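Local coordinates for protein thiamin pyrophosphokinase (Saccharomyces cerevisiae, PDB 1IG0) that transfers pyrophosphate from ATP to thiamine, making thiamine diphosphate and AMP, and works as a homodimer that is the only enzyme in yeast able to make this cofactor, at residues Ile12-Asp17 and Asp293-Ile298; Arg22-Leu27 and Leu236-Pro241; Cys67-Ala72 and Gly96-Leu101; Ala71-Tyr76 and Glu103-Tyr108; Thr204-Leu209 and Leu218-Pro223. All blocks are in the same frame, centred on the assembly; numbering follows the deposited sequence.

Contact 1: Ile12-Asp17 and Asp293-Ile298; sequences IKIGTD and DNCCFI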
# COMPACT_ATOMS: atom_id res chain seq x y z
N ILE B 12 30.27 2.81 -2.01
CA ILE B 12 31.05 3.84 -1.33
C ILE B 12 31.12 3.51 0.16
O ILE B 12 30.51 2.55 0.63
CB ILE B 12 30.40 5.24 -1.44
CG1 ILE B 12 29.10 5.28 -0.62
CG2 ILE B 12 30.11 5.58 -2.90
CD1 ILE B 12 28.50 6.67 -0.47
N LYS B 13 31.89 4.31 0.88
CA LYS B 13 32.03 4.17 2.33
C LYS B 13 31.61 5.53 2.88
O LYS B 13 32.08 6.57 2.42
CB LYS B 13 33.47 3.89 2.73
CG LYS B 13 33.92 2.43 2.61
CD LYS B 13 35.32 2.26 3.20
CE LYS B 13 35.74 0.80 3.28
NZ LYS B 13 35.76 0.13 1.96
N ILE B 14 30.73 5.52 3.86
CA ILE B 14 30.28 6.76 4.45
C ILE B 14 31.14 6.97 5.66
O ILE B 14 31.90 6.08 6.08
CB ILE B 14 28.80 6.70 4.87
CG1 ILE B 14 28.60 5.78 6.10
CG2 ILE B 14 27.96 6.19 3.72
CD1 ILE B 14 27.16 5.69 6.56
N GLY B 15 31.09 8.16 6.23
CA GLY B 15 31.92 8.36 7.41
C GLY B 15 31.14 8.74 8.67
O GLY B 15 29.96 8.55 8.74
N THR B 16 31.77 9.34 9.66
CA THR B 16 31.14 9.84 10.87
C THR B 16 31.56 11.32 10.88
O THR B 16 31.60 11.98 11.92
CB THR B 16 31.69 9.08 12.09
OG1 THR B 16 33.07 8.76 11.91
CG2 THR B 16 30.93 7.80 12.33
N ASP B 17 31.98 11.74 9.69
CA ASP B 17 32.44 13.10 9.39
C ASP B 17 32.13 14.21 10.41
O ASP B 17 33.02 14.78 11.06
CB ASP B 17 31.91 13.52 8.01
CG ASP B 17 32.41 12.63 6.90
OD1 ASP B 17 33.64 12.51 6.78
OD2 ASP B 17 31.58 12.05 6.16
N ASP B 293 29.02 0.30 1.60
CA ASP B 293 29.57 -1.04 1.78
C ASP B 293 28.86 -1.84 2.87
O ASP B 293 28.44 -2.97 2.64
CB ASP B 293 31.05 -0.95 2.13
CG ASP B 293 31.95 -0.94 0.92
OD1 ASP B 293 33.17 -0.72 1.09
OD2 ASP B 293 31.44 -1.15 -0.21
N ASN B 294 28.74 -1.25 4.05
CA ASN B 294 28.13 -1.94 5.18
C ASN B 294 27.07 -1.15 5.95
O ASN B 294 26.55 -1.63 6.95
CB ASN B 294 29.22 -2.34 6.17
CG ASN B 294 30.00 -1.15 6.69
OD1 ASN B 294 30.85 -0.59 5.99
ND2 ASN B 294 29.70 -0.74 7.91
N CYS B 295 26.77 0.07 5.51
CA CYS B 295 25.76 0.86 6.20
C CYS B 295 25.27 2.07 5.42
O CYS B 295 25.95 2.57 4.52
CB CYS B 295 26.30 1.32 7.57
SG CYS B 295 27.78 2.35 7.51
N CYS B 296 24.07 2.52 5.77
CA CYS B 296 23.44 3.67 5.14
C CYS B 296 22.90 4.59 6.23
O CYS B 296 22.31 4.13 7.21
CB CYS B 296 22.30 3.20 4.24
SG CYS B 296 21.34 4.53 3.49
N PHE B 297 23.11 5.89 6.06
CA PHE B 297 22.65 6.88 7.04
C PHE B 297 21.51 7.71 6.48
O PHE B 297 21.61 8.25 5.37
CB PHE B 297 23.82 7.80 7.43
CG PHE B 297 23.45 8.86 8.42
CD1 PHE B 297 23.11 8.53 9.73
CD2 PHE B 297 23.45 10.20 8.04
CE1 PHE B 297 22.79 9.53 10.66
CE2 PHE B 297 23.13 11.21 8.96
CZ PHE B 297 22.80 10.87 10.27
N ILE B 298 20.43 7.81 7.24
CA ILE B 298 19.27 8.60 6.83
C ILE B 298 18.87 9.53 7.97
O ILE B 298 18.57 9.09 9.07
CB ILE B 298 18.07 7.69 6.48
CG1 ILE B 298 18.43 6.83 5.26
CG2 ILE B 298 16.84 8.54 6.17
CD1 ILE B 298 17.38 5.80 4.90
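Asp-293 holds the chain at Ile-12 and Lys-13 with both its backbone and its side chain. Its amide N donates to Ile-12 O over 2.9 Å, with 155° at the hydrogen. The carboxylate turns to the neighbouring residue: Lys-13 NZ makes a salt bridge to Asp-293 OD1 at 2.9 Å. The lysine is extended as far as CE, and a bend at its last torsion (chi4 60°) turns the ammonium onto this oxygen, while CG passes 3.6 Å from the same Asp-293 OD1. The backbone of Ile-12 is also hydrogen-bonded to that of Val-291. Segment 12-17 is irregular here and runs beside the start of strand 295-300, the middle strand of the five-stranded mixed sheet; segment 293-298 falls in the vitamin B1 binding region. That strand bonds through its own backbone to Ile-237 and Arg-266 in the strands flanking it, and its contact with segment 12-17 is made by the side chain of Ile-14. Ile-14 points its CD1 at the strand, 3.5 Å from Cys-295 SG and 4.0 Å from Phe-297 CB, and also touches Leu-236. Farther along, Asp-17 OD2 forms a salt bridge with Arg-266.

Contact 2: Arg22-Leu27 and Leu236-Pro241; sequences RNKMNL and LIEYDP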
# COMPACT_ATOMS: atom_id res chain seq x y z
N ARG B 22 21.66 9.24 15.89
CA ARG B 22 20.75 9.13 17.01
C ARG B 22 20.22 7.73 17.26
O ARG B 22 19.69 7.44 18.33
CB ARG B 22 19.59 10.06 16.77
CG ARG B 22 18.65 10.07 17.91
CD ARG B 22 17.34 10.64 17.44
NE ARG B 22 16.32 10.76 18.49
CZ ARG B 22 15.11 11.27 18.31
NH1 ARG B 22 14.74 11.72 17.13
NH2 ARG B 22 14.25 11.28 19.32
N ASN B 23 20.34 6.88 16.25
CA ASN B 23 19.90 5.50 16.34
C ASN B 23 20.62 4.59 15.36
O ASN B 23 20.84 5.00 14.20
CB ASN B 23 18.39 5.39 16.09
CG ASN B 23 17.57 6.07 17.16
OD1 ASN B 23 17.57 5.64 18.31
ND2 ASN B 23 16.88 7.13 16.78
N LYS B 24 21.03 3.40 15.82
CA LYS B 24 21.68 2.39 14.97
C LYS B 24 20.84 1.12 14.97
O LYS B 24 20.27 0.72 15.99
CB LYS B 24 23.09 2.05 15.47
CG LYS B 24 24.13 3.10 15.13
CD LYS B 24 25.50 2.57 15.52
CE LYS B 24 26.63 3.51 15.14
NZ LYS B 24 27.98 2.90 15.35
N MET B 25 20.73 0.50 13.80
CA MET B 25 19.97 -0.74 13.69
C MET B 25 20.47 -1.61 12.55
O MET B 25 20.91 -1.11 11.52
CB MET B 25 18.49 -0.44 13.48
CG MET B 25 18.20 0.34 12.22
SD MET B 25 16.96 -0.42 11.17
CE MET B 25 17.99 -1.40 10.08
N ASN B 26 20.41 -2.93 12.74
CA ASN B 26 20.84 -3.87 11.72
C ASN B 26 19.59 -4.47 11.11
O ASN B 26 18.66 -4.85 11.83
CB ASN B 26 21.72 -4.97 12.34
CG ASN B 26 22.44 -5.80 11.29
OD1 ASN B 26 21.81 -6.45 10.46
ND2 ASN B 26 23.76 -5.78 11.33
N LEU B 27 19.54 -4.56 9.78
CA LEU B 27 18.38 -5.10 9.09
C LEU B 27 17.96 -6.49 9.56
O LEU B 27 16.77 -6.79 9.64
CB LEU B 27 18.63 -5.13 7.58
CG LEU B 27 18.65 -3.76 6.88
CD1 LEU B 27 18.99 -3.94 5.41
CD2 LEU B 27 17.29 -3.10 7.04
N LEU B 236 21.21 5.10 11.55
CA LEU B 236 22.20 4.36 10.78
C LEU B 236 21.74 2.92 10.56
O LEU B 236 21.60 2.16 11.52
CB LEU B 236 23.55 4.36 11.50
CG LEU B 236 24.69 3.64 10.76
CD1 LEU B 236 25.08 4.44 9.53
CD2 LEU B 236 25.88 3.48 11.69
N ILE B 237 21.50 2.57 9.30
CA ILE B 237 21.08 1.23 8.95
C ILE B 237 22.33 0.40 8.66
O ILE B 237 23.12 0.76 7.78
CB ILE B 237 20.17 1.24 7.71
CG1 ILE B 237 18.92 2.08 7.98
CG2 ILE B 237 19.80 -0.19 7.32
CD1 ILE B 237 18.07 2.30 6.77
N GLU B 238 22.50 -0.69 9.39
CA GLU B 238 23.66 -1.55 9.20
C GLU B 238 23.31 -2.88 8.56
O GLU B 238 22.21 -3.39 8.72
CB GLU B 238 24.35 -1.79 10.55
CG GLU B 238 24.82 -0.51 11.23
CD GLU B 238 25.60 -0.78 12.50
OE1 GLU B 238 26.59 -1.55 12.44
OE2 GLU B 238 25.24 -0.23 13.56
N TYR B 239 24.26 -3.43 7.81
CA TYR B 239 24.07 -4.70 7.14
C TYR B 239 25.38 -5.36 6.73
O TYR B 239 26.34 -4.68 6.36
CB TYR B 239 23.17 -4.52 5.91
CG TYR B 239 23.52 -3.34 5.04
CD1 TYR B 239 24.63 -3.37 4.18
CD2 TYR B 239 22.76 -2.17 5.08
CE1 TYR B 239 24.96 -2.27 3.38
CE2 TYR B 239 23.08 -1.07 4.29
CZ TYR B 239 24.18 -1.12 3.44
OH TYR B 239 24.49 -0.02 2.67
N ASP B 240 25.41 -6.68 6.82
CA ASP B 240 26.59 -7.43 6.41
C ASP B 240 26.58 -7.41 4.89
O ASP B 240 25.55 -7.68 4.26
CB ASP B 240 26.51 -8.87 6.93
CG ASP B 240 27.50 -9.79 6.23
OD1 ASP B 240 27.06 -10.62 5.41
OD2 ASP B 240 28.71 -9.68 6.50
N PRO B 241 27.72 -7.08 4.26
CA PRO B 241 27.80 -7.03 2.80
C PRO B 241 27.23 -8.25 2.08
O PRO B 241 26.45 -8.12 1.15
CB PRO B 241 29.29 -6.84 2.56
CG PRO B 241 29.69 -5.97 3.72
CD PRO B 241 28.99 -6.66 4.87
O HOH W 1 23.53 -8.01 8.46
O HOH W 2 25.08 -3.83 13.35
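Leu-236 N donates to Asn-23 O and Glu-238 N to Met-25 O, each over 2.7 Å; in the other direction Met-25 N reaches Leu-236 O at 3.0 Å and Leu-27 N reaches Glu-238 O at 3.1 Å. This is the ladder of a parallel beta pair: strand 23-26 lies at the margin of the five-stranded mixed sheet, beside strand 235-238, whose other side is bonded to strand 295-300. The two short axes diverge by only 20°, and Lys-24 stands level with Leu-236, Met-25 with Ile-237 and Asn-26 with Glu-238. Around the ladder, water ties the polar ends together. One molecule gives a hydrogen to Asn-26 OD1 and accepts from Asp-240 N; Asn-26 OD1 also takes the amide of Lys-28. A second accepts from Asn-26 ND2 and donates weakly to Glu-238 OE1. On the face that carries Lys-24, Leu-236, Asn-26 and Glu-238, Lys-24 lies alongside Leu-236, its CE 3.5 Å from Leu-236 CD2, and crosses the glutamate arm at a slant. Its NZ stays 4.5 Å from Glu-238 OE2, too far for a direct ion pair, though the opposite charges probably attract. The reverse face is apolar. Met-25 has chi1 at 61°, and further bends about the CB-CG and CG-SD bonds curl its methyl back over the neighbouring strand. Phe-228 of strand 225-230 touches both Met-25 and Leu-27. Ile-237 CG2 also meets both, 3.5 Å from Met-25 CE and 3.8 Å from Leu-27 CG.

Contact 3: Cys67-Ala72 and Gly96-Leu101; sequences CADGAA and GDLDSL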
# COMPACT_ATOMS: atom_id res chain seq x y z
N CYS B 67 -2.77 -14.59 16.23
CA CYS B 67 -3.57 -14.60 15.01
C CYS B 67 -4.70 -13.59 15.16
O CYS B 67 -5.44 -13.62 16.14
CB CYS B 67 -4.16 -15.99 14.75
SG CYS B 67 -3.01 -17.17 14.03
N ALA B 68 -4.83 -12.70 14.18
CA ALA B 68 -5.88 -11.70 14.20
C ALA B 68 -7.14 -12.25 13.53
O ALA B 68 -7.24 -12.30 12.30
CB ALA B 68 -5.42 -10.43 13.50
N ASP B 69 -8.10 -12.67 14.35
CA ASP B 69 -9.37 -13.20 13.89
C ASP B 69 -9.24 -14.18 12.72
O ASP B 69 -8.81 -15.32 12.91
CB ASP B 69 -10.30 -12.05 13.50
CG ASP B 69 -11.74 -12.49 13.31
OD1 ASP B 69 -12.04 -13.67 13.61
OD2 ASP B 69 -12.57 -11.66 12.88
N GLY B 70 -9.63 -13.74 11.53
CA GLY B 70 -9.56 -14.59 10.35
C GLY B 70 -8.20 -15.19 10.05
O GLY B 70 -8.09 -16.17 9.32
N ALA B 71 -7.15 -14.59 10.61
CA ALA B 71 -5.79 -15.08 10.39
C ALA B 71 -5.67 -16.54 10.80
O ALA B 71 -4.78 -17.25 10.32
CB ALA B 71 -4.81 -14.23 11.18
N ALA B 72 -6.54 -16.98 11.70
CA ALA B 72 -6.53 -18.36 12.16
C ALA B 72 -6.86 -19.28 11.00
O ALA B 72 -6.29 -20.37 10.88
CB ALA B 72 -7.54 -18.55 13.29
N GLY B 96 -10.35 -11.30 18.19
CA GLY B 96 -11.14 -10.54 17.23
C GLY B 96 -12.61 -10.82 17.50
O GLY B 96 -12.93 -11.45 18.51
N ASP B 97 -13.51 -10.36 16.63
CA ASP B 97 -14.93 -10.60 16.84
C ASP B 97 -15.27 -12.06 16.55
O ASP B 97 -16.30 -12.57 16.98
CB ASP B 97 -15.79 -9.65 15.98
CG ASP B 97 -15.67 -9.92 14.50
OD1 ASP B 97 -15.48 -8.95 13.74
OD2 ASP B 97 -15.77 -11.09 14.09
N LEU B 98 -14.37 -12.73 15.82
CA LEU B 98 -14.50 -14.15 15.50
C LEU B 98 -15.59 -14.60 14.53
O LEU B 98 -15.79 -15.80 14.34
CB LEU B 98 -14.63 -14.95 16.79
CG LEU B 98 -13.67 -14.60 17.93
CD1 LEU B 98 -13.88 -15.57 19.08
CD2 LEU B 98 -12.23 -14.66 17.43
N ASP B 99 -16.31 -13.67 13.91
CA ASP B 99 -17.37 -14.07 12.98
C ASP B 99 -16.82 -14.70 11.71
O ASP B 99 -17.42 -15.64 11.17
CB ASP B 99 -18.26 -12.87 12.62
CG ASP B 99 -19.15 -12.44 13.77
OD1 ASP B 99 -19.73 -13.32 14.44
OD2 ASP B 99 -19.28 -11.22 14.00
N SER B 100 -15.69 -14.21 11.22
CA SER B 100 -15.07 -14.73 10.01
C SER B 100 -14.37 -16.06 10.27
O SER B 100 -13.94 -16.74 9.34
CB SER B 100 -14.06 -13.73 9.45
OG SER B 100 -12.94 -13.61 10.30
N LEU B 101 -14.25 -16.42 11.54
CA LEU B 101 -13.59 -17.66 11.93
C LEU B 101 -14.38 -18.89 11.50
O LEU B 101 -15.55 -19.05 11.85
CB LEU B 101 -13.38 -17.68 13.45
CG LEU B 101 -12.51 -18.79 14.03
CD1 LEU B 101 -11.11 -18.71 13.42
CD2 LEU B 101 -12.43 -18.64 15.54
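Asp-69 swings its carboxylate out toward segment 96-101 because CG lies opposite the backbone N (chi1 -166°), whereas Ser-100, with chi1 at 68°, holds OG toward it. The groups meet where two parallel strands of the large sheet, 64-68 and 93-96, end side by side and their loops lean together at the carboxyl edge of an alpha-beta fold. Segment 67-72 bends there through a type II' turn, closed by Ala-71 N to Ala-68 O at 2.8 Å, and passes into helix 71-78. Ser-100 OG gives Asp-69 OD2 only a weak hydrogen bond of 3.3 Å. The other carboxylate oxygen, Asp-69 OD1, comes within 3.1 Å of Leu-98 CA. Asp-97 approaches too: Asp-69 OD2 and Asp-97 OD2 are 3.5 Å apart, their carboxylate planes turned by 82°. Asp-97 OD2 is also engaged in an Asx turn, accepting Asp-99 N at 2.6 Å along a nearly straight line. The side chain of Asp-97 lies about 6 Å from bound thiamine and touches Gln-122 of its pocket. Gly-96 CA is 4.1 Å from Asp-69 CB; a side chain there would run into Asp-69, and the backbone angles suit glycine alone. Farther back, Ala-72 CB rests 3.6 Å from Leu-101 CD1.

Contact 4: Ala71-Tyr76 and Glu103-Tyr108; sequences AANRLY and EKVYKY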
# COMPACT_ATOMS: atom_id res chain seq x y z
N ALA B 71 -7.15 -14.59 10.61
CA ALA B 71 -5.79 -15.08 10.39
C ALA B 71 -5.67 -16.54 10.80
O ALA B 71 -4.78 -17.25 10.32
CB ALA B 71 -4.81 -14.23 11.18
N ALA B 72 -6.54 -16.98 11.70
CA ALA B 72 -6.53 -18.36 12.16
C ALA B 72 -6.86 -19.28 11.00
O ALA B 72 -6.29 -20.37 10.88
CB ALA B 72 -7.54 -18.55 13.29
N ASN B 73 -7.79 -18.85 10.14
CA ASN B 73 -8.16 -19.64 8.97
C ASN B 73 -6.96 -19.71 8.04
O ASN B 73 -6.62 -20.77 7.52
CB ASN B 73 -9.33 -19.00 8.22
CG ASN B 73 -10.59 -18.90 9.06
OD1 ASN B 73 -10.96 -19.84 9.76
ND2 ASN B 73 -11.27 -17.76 8.98
N ARG B 74 -6.32 -18.56 7.86
CA ARG B 74 -5.15 -18.44 6.99
C ARG B 74 -4.05 -19.41 7.41
O ARG B 74 -3.47 -20.10 6.57
CB ARG B 74 -4.61 -17.01 7.04
CG ARG B 74 -5.65 -15.94 6.69
CD ARG B 74 -6.16 -16.09 5.27
NE ARG B 74 -7.10 -15.03 4.91
CZ ARG B 74 -7.65 -14.90 3.71
NH1 ARG B 74 -7.37 -15.76 2.75
NH2 ARG B 74 -8.49 -13.89 3.48
N LEU B 75 -3.75 -19.44 8.71
CA LEU B 75 -2.71 -20.33 9.23
C LEU B 75 -3.14 -21.78 9.06
O LEU B 75 -2.36 -22.63 8.62
CB LEU B 75 -2.47 -20.03 10.71
CG LEU B 75 -1.40 -20.89 11.40
CD1 LEU B 75 -0.04 -20.65 10.75
CD2 LEU B 75 -1.35 -20.54 12.89
N TYR B 76 -4.39 -22.06 9.42
CA TYR B 76 -4.95 -23.40 9.32
C TYR B 76 -4.78 -23.96 7.91
O TYR B 76 -4.30 -25.09 7.73
CB TYR B 76 -6.43 -23.37 9.68
CG TYR B 76 -7.10 -24.73 9.71
CD1 TYR B 76 -6.91 -25.61 10.78
CD2 TYR B 76 -7.93 -25.14 8.66
CE1 TYR B 76 -7.52 -26.85 10.80
CE2 TYR B 76 -8.55 -26.38 8.68
CZ TYR B 76 -8.34 -27.24 9.75
OH TYR B 76 -8.95 -28.47 9.77
N GLU B 103 -15.98 -22.39 11.39
CA GLU B 103 -16.46 -23.23 12.48
C GLU B 103 -15.48 -24.38 12.68
O GLU B 103 -15.17 -24.76 13.80
CB GLU B 103 -17.85 -23.78 12.16
CG GLU B 103 -18.46 -24.61 13.28
CD GLU B 103 -19.89 -25.02 13.01
OE1 GLU B 103 -20.35 -24.88 11.85
OE2 GLU B 103 -20.57 -25.51 13.94
N LYS B 104 -14.98 -24.92 11.57
CA LYS B 104 -14.02 -26.01 11.60
C LYS B 104 -12.70 -25.55 12.22
O LYS B 104 -12.11 -26.25 13.04
CB LYS B 104 -13.79 -26.52 10.17
CG LYS B 104 -12.61 -27.47 10.01
CD LYS B 104 -12.58 -28.10 8.62
CE LYS B 104 -12.63 -27.05 7.51
NZ LYS B 104 -11.48 -26.10 7.56
N VAL B 105 -12.25 -24.37 11.82
CA VAL B 105 -11.00 -23.81 12.34
C VAL B 105 -11.12 -23.49 13.83
O VAL B 105 -10.20 -23.75 14.60
CB VAL B 105 -10.60 -22.54 11.57
CG1 VAL B 105 -9.36 -21.91 12.20
CG2 VAL B 105 -10.33 -22.88 10.11
N TYR B 106 -12.25 -22.92 14.22
CA TYR B 106 -12.48 -22.57 15.62
C TYR B 106 -12.38 -23.81 16.51
O TYR B 106 -11.67 -23.81 17.51
CB TYR B 106 -13.85 -21.93 15.80
CG TYR B 106 -14.23 -21.70 17.25
CD1 TYR B 106 -13.56 -20.77 18.04
CD2 TYR B 106 -15.26 -22.44 17.85
CE1 TYR B 106 -13.89 -20.58 19.38
CE2 TYR B 106 -15.59 -22.26 19.19
CZ TYR B 106 -14.91 -21.33 19.95
OH TYR B 106 -15.23 -21.15 21.27
N LYS B 107 -13.10 -24.86 16.13
CA LYS B 107 -13.09 -26.10 16.89
C LYS B 107 -11.70 -26.70 17.02
O LYS B 107 -11.32 -27.18 18.09
CB LYS B 107 -14.03 -27.13 16.26
CG LYS B 107 -15.52 -26.86 16.45
CD LYS B 107 -16.31 -28.16 16.30
CE LYS B 107 -17.80 -27.96 16.59
NZ LYS B 107 -18.50 -27.25 15.49
N TYR B 108 -10.94 -26.68 15.92
CA TYR B 108 -9.60 -27.24 15.91
C TYR B 108 -8.65 -26.57 16.91
O TYR B 108 -7.97 -27.24 17.68
CB TYR B 108 -8.99 -27.14 14.51
CG TYR B 108 -7.56 -27.64 14.45
CD1 TYR B 108 -7.28 -29.00 14.48
CD2 TYR B 108 -6.49 -26.74 14.39
CE1 TYR B 108 -5.96 -29.47 14.45
CE2 TYR B 108 -5.17 -27.19 14.37
CZ TYR B 108 -4.92 -28.56 14.40
OH TYR B 108 -3.61 -29.00 14.37
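Tyr-76 sets its ring against Val-105, Tyr-108 and Lys-104, and buries more area here than any other residue. CG lies trans to the backbone N (chi1 -176°), which carries the ring across to helix 103-111. There its edge turns toward the face of Tyr-108 in an offset edge-to-face pair, the planes at 63° and the centroids 5.4 Å apart. Tyr-76 CE1 leads, standing 3.6 Å above the plane of the Tyr-108 ring and displaced toward the rim. Val-105 slides past Tyr-76 in the opposite sense, its CG2 methyl 3.6 Å from Tyr-76 CD2. Lys-104 crosses the tyrosine at about a right angle; bends at its last two torsions curl the amine back until NZ is 3.1 Å from Tyr-76 CE2, at an oblique position. Arg-86 makes cation-pi contacts with both Tyr-76 and Tyr-108. At the other end Asn-73 crosses Val-105 at a slant, placing OD1 3.1 Å from Val-105 CG2. The amide of Asn-73 is held by the loop before helix 103-111: ND2 donates to Ser-100 O, and OD1 accepts from Ser-102 N. With short axes 9.6 Å apart at 83°, this is the nearly perpendicular packing of two helices in the alpha-beta catalytic region.

Contact 5: Thr204-Leu209 and Leu218-Pro223; sequences TQLYTL and LCYMTP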
# COMPACT_ATOMS: atom_id res chain seq x y z
N THR B 204 -0.40 3.11 9.72
CA THR B 204 -0.65 3.98 10.87
C THR B 204 -0.05 3.38 12.14
O THR B 204 0.44 4.11 13.01
CB THR B 204 -2.16 4.22 11.11
OG1 THR B 204 -2.79 3.00 11.54
CG2 THR B 204 -2.83 4.72 9.84
N GLN B 205 -0.10 2.06 12.25
CA GLN B 205 0.44 1.36 13.41
C GLN B 205 1.91 1.69 13.64
O GLN B 205 2.35 1.83 14.78
CB GLN B 205 0.27 -0.15 13.25
CG GLN B 205 -1.16 -0.67 13.39
CD GLN B 205 -1.69 -0.58 14.81
OE1 GLN B 205 -0.93 -0.58 15.78
NE2 GLN B 205 -3.01 -0.53 14.95
N LEU B 206 2.68 1.80 12.56
CA LEU B 206 4.09 2.13 12.68
C LEU B 206 4.26 3.47 13.38
O LEU B 206 5.13 3.64 14.24
CB LEU B 206 4.75 2.18 11.30
CG LEU B 206 4.93 0.83 10.59
CD1 LEU B 206 5.35 1.04 9.15
CD2 LEU B 206 5.96 0.00 11.34
N TYR B 207 3.42 4.43 13.02
CA TYR B 207 3.46 5.76 13.61
C TYR B 207 2.89 5.80 15.03
O TYR B 207 3.52 6.33 15.95
CB TYR B 207 2.70 6.78 12.75
CG TYR B 207 3.38 7.14 11.44
CD1 TYR B 207 2.93 6.60 10.24
CD2 TYR B 207 4.44 8.04 11.41
CE1 TYR B 207 3.53 6.95 9.02
CE2 TYR B 207 5.04 8.41 10.20
CZ TYR B 207 4.58 7.86 9.01
OH TYR B 207 5.16 8.23 7.82
N THR B 208 1.70 5.24 15.21
CA THR B 208 1.05 5.25 16.53
C THR B 208 1.78 4.47 17.61
O THR B 208 1.88 4.94 18.75
CB THR B 208 -0.41 4.74 16.44
OG1 THR B 208 -0.42 3.40 15.93
CG2 THR B 208 -1.23 5.64 15.54
N LEU B 209 2.29 3.29 17.28
CA LEU B 209 3.02 2.50 18.27
C LEU B 209 4.29 3.24 18.67
O LEU B 209 4.66 3.26 19.84
CB LEU B 209 3.39 1.13 17.70
CG LEU B 209 2.24 0.14 17.49
CD1 LEU B 209 2.78 -1.15 16.87
CD2 LEU B 209 1.56 -0.16 18.82
N LEU B 218 7.95 -2.63 15.54
CA LEU B 218 7.19 -3.26 14.48
C LEU B 218 7.82 -3.23 13.09
O LEU B 218 8.37 -2.23 12.66
CB LEU B 218 5.79 -2.63 14.41
CG LEU B 218 4.89 -3.00 13.23
CD1 LEU B 218 4.56 -4.49 13.25
CD2 LEU B 218 3.61 -2.18 13.30
N CYS B 219 7.71 -4.36 12.40
CA CYS B 219 8.23 -4.49 11.04
C CYS B 219 7.34 -5.44 10.26
O CYS B 219 6.97 -6.50 10.75
CB CYS B 219 9.66 -5.02 11.05
SG CYS B 219 10.39 -5.18 9.39
N TYR B 220 6.99 -5.05 9.04
CA TYR B 220 6.16 -5.89 8.20
C TYR B 220 7.02 -6.65 7.22
O TYR B 220 7.98 -6.11 6.67
CB TYR B 220 5.15 -5.06 7.40
CG TYR B 220 4.11 -4.37 8.24
CD1 TYR B 220 4.30 -3.05 8.67
CD2 TYR B 220 2.95 -5.03 8.63
CE1 TYR B 220 3.35 -2.42 9.48
CE2 TYR B 220 2.00 -4.41 9.43
CZ TYR B 220 2.21 -3.11 9.86
OH TYR B 220 1.27 -2.50 10.66
N MET B 221 6.69 -7.92 7.03
CA MET B 221 7.40 -8.75 6.07
C MET B 221 6.37 -9.17 5.05
O MET B 221 5.37 -9.82 5.39
CB MET B 221 8.00 -9.99 6.74
CG MET B 221 8.67 -10.92 5.73
SD MET B 221 9.42 -12.37 6.47
CE MET B 221 10.99 -11.74 6.95
N THR B 222 6.59 -8.79 3.80
CA THR B 222 5.67 -9.12 2.73
C THR B 222 6.43 -9.96 1.73
O THR B 222 7.62 -10.24 1.92
CB THR B 222 5.15 -7.84 2.04
OG1 THR B 222 6.13 -7.34 1.13
CG2 THR B 222 4.86 -6.76 3.08
N PRO B 223 5.77 -10.39 0.64
CA PRO B 223 6.47 -11.21 -0.35
C PRO B 223 7.62 -10.48 -1.03
O PRO B 223 8.48 -11.10 -1.66
CB PRO B 223 5.37 -11.57 -1.34
CG PRO B 223 4.13 -11.56 -0.50
CD PRO B 223 4.33 -10.33 0.34
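Tyr-220 OH is hydrogen-bonded to Ser-202 O and packs on Gln-205, whose CB lies 3.6 Å from Tyr-220 OH; the two side chains cross almost squarely. Gln-205 NE2 is satisfied elsewhere too, by Thr-128 OG1. Between the two segments there is no hydrogen bond, and the helix joins strand 218-221 by apolar contact. Leu-218 points at the helix and is met by two leucines, each crossing it at about a right angle. Leu-206 sends CD2 to within 3.7 Å of Leu-218 CG and 3.5 Å of Leu-218 O, while Leu-209 CD1 approaches Leu-218 CD2 at 3.8 Å. With CG set opposite the backbone N (chi1 171°), Leu-218 places that methyl against both Leu-209 CD1 and Gln-205 CB. Tyr-220, two residues along on the same side of the strand, brings its ring up edge first: Leu-206 CG lies near the ring plane, 3.8 Å from Tyr-220 CE1. Phe-127 of helix 126-139 also touches Gln-205, Leu-218 and Tyr-220. Elsewhere on the helix, Thr-204 and Tyr-207 pack on Val-279 of the second subunit and Thr-208 on Thr-281 of that subunit, so this helix also contributes to the dimer interface. Its short axis runs almost antiparallel to the strand, at 167° and 9.1 Å, as expected for the return half of a beta-alpha-beta crossover: strand 184-189, helix 196-212 and strand 216-221.

Contacts 1 and 2 belong to the five-stranded mixed sheet: their centres are 10 Å apart, and strands 235-238 and 295-300 are neighbours. Both pair an early part of the chain with a late one, so contacts 3, 4 and 5 all fall within the sequence they enclose. Contacts 3 and 4 form a second pair, 8 Å apart by centres, sharing Ala-71 and Ala-72 at the start of helix 71-78 in the catalytic region; their centres lie about 44 and 47 Å from that of contact 1, across the chain's centre. Contact 5 follows them in sequence and lies near that centre, on the same large sheet as contact 3. The N-terminal segment thus joins the C-terminal sheet, far from the strands that carry contact 3.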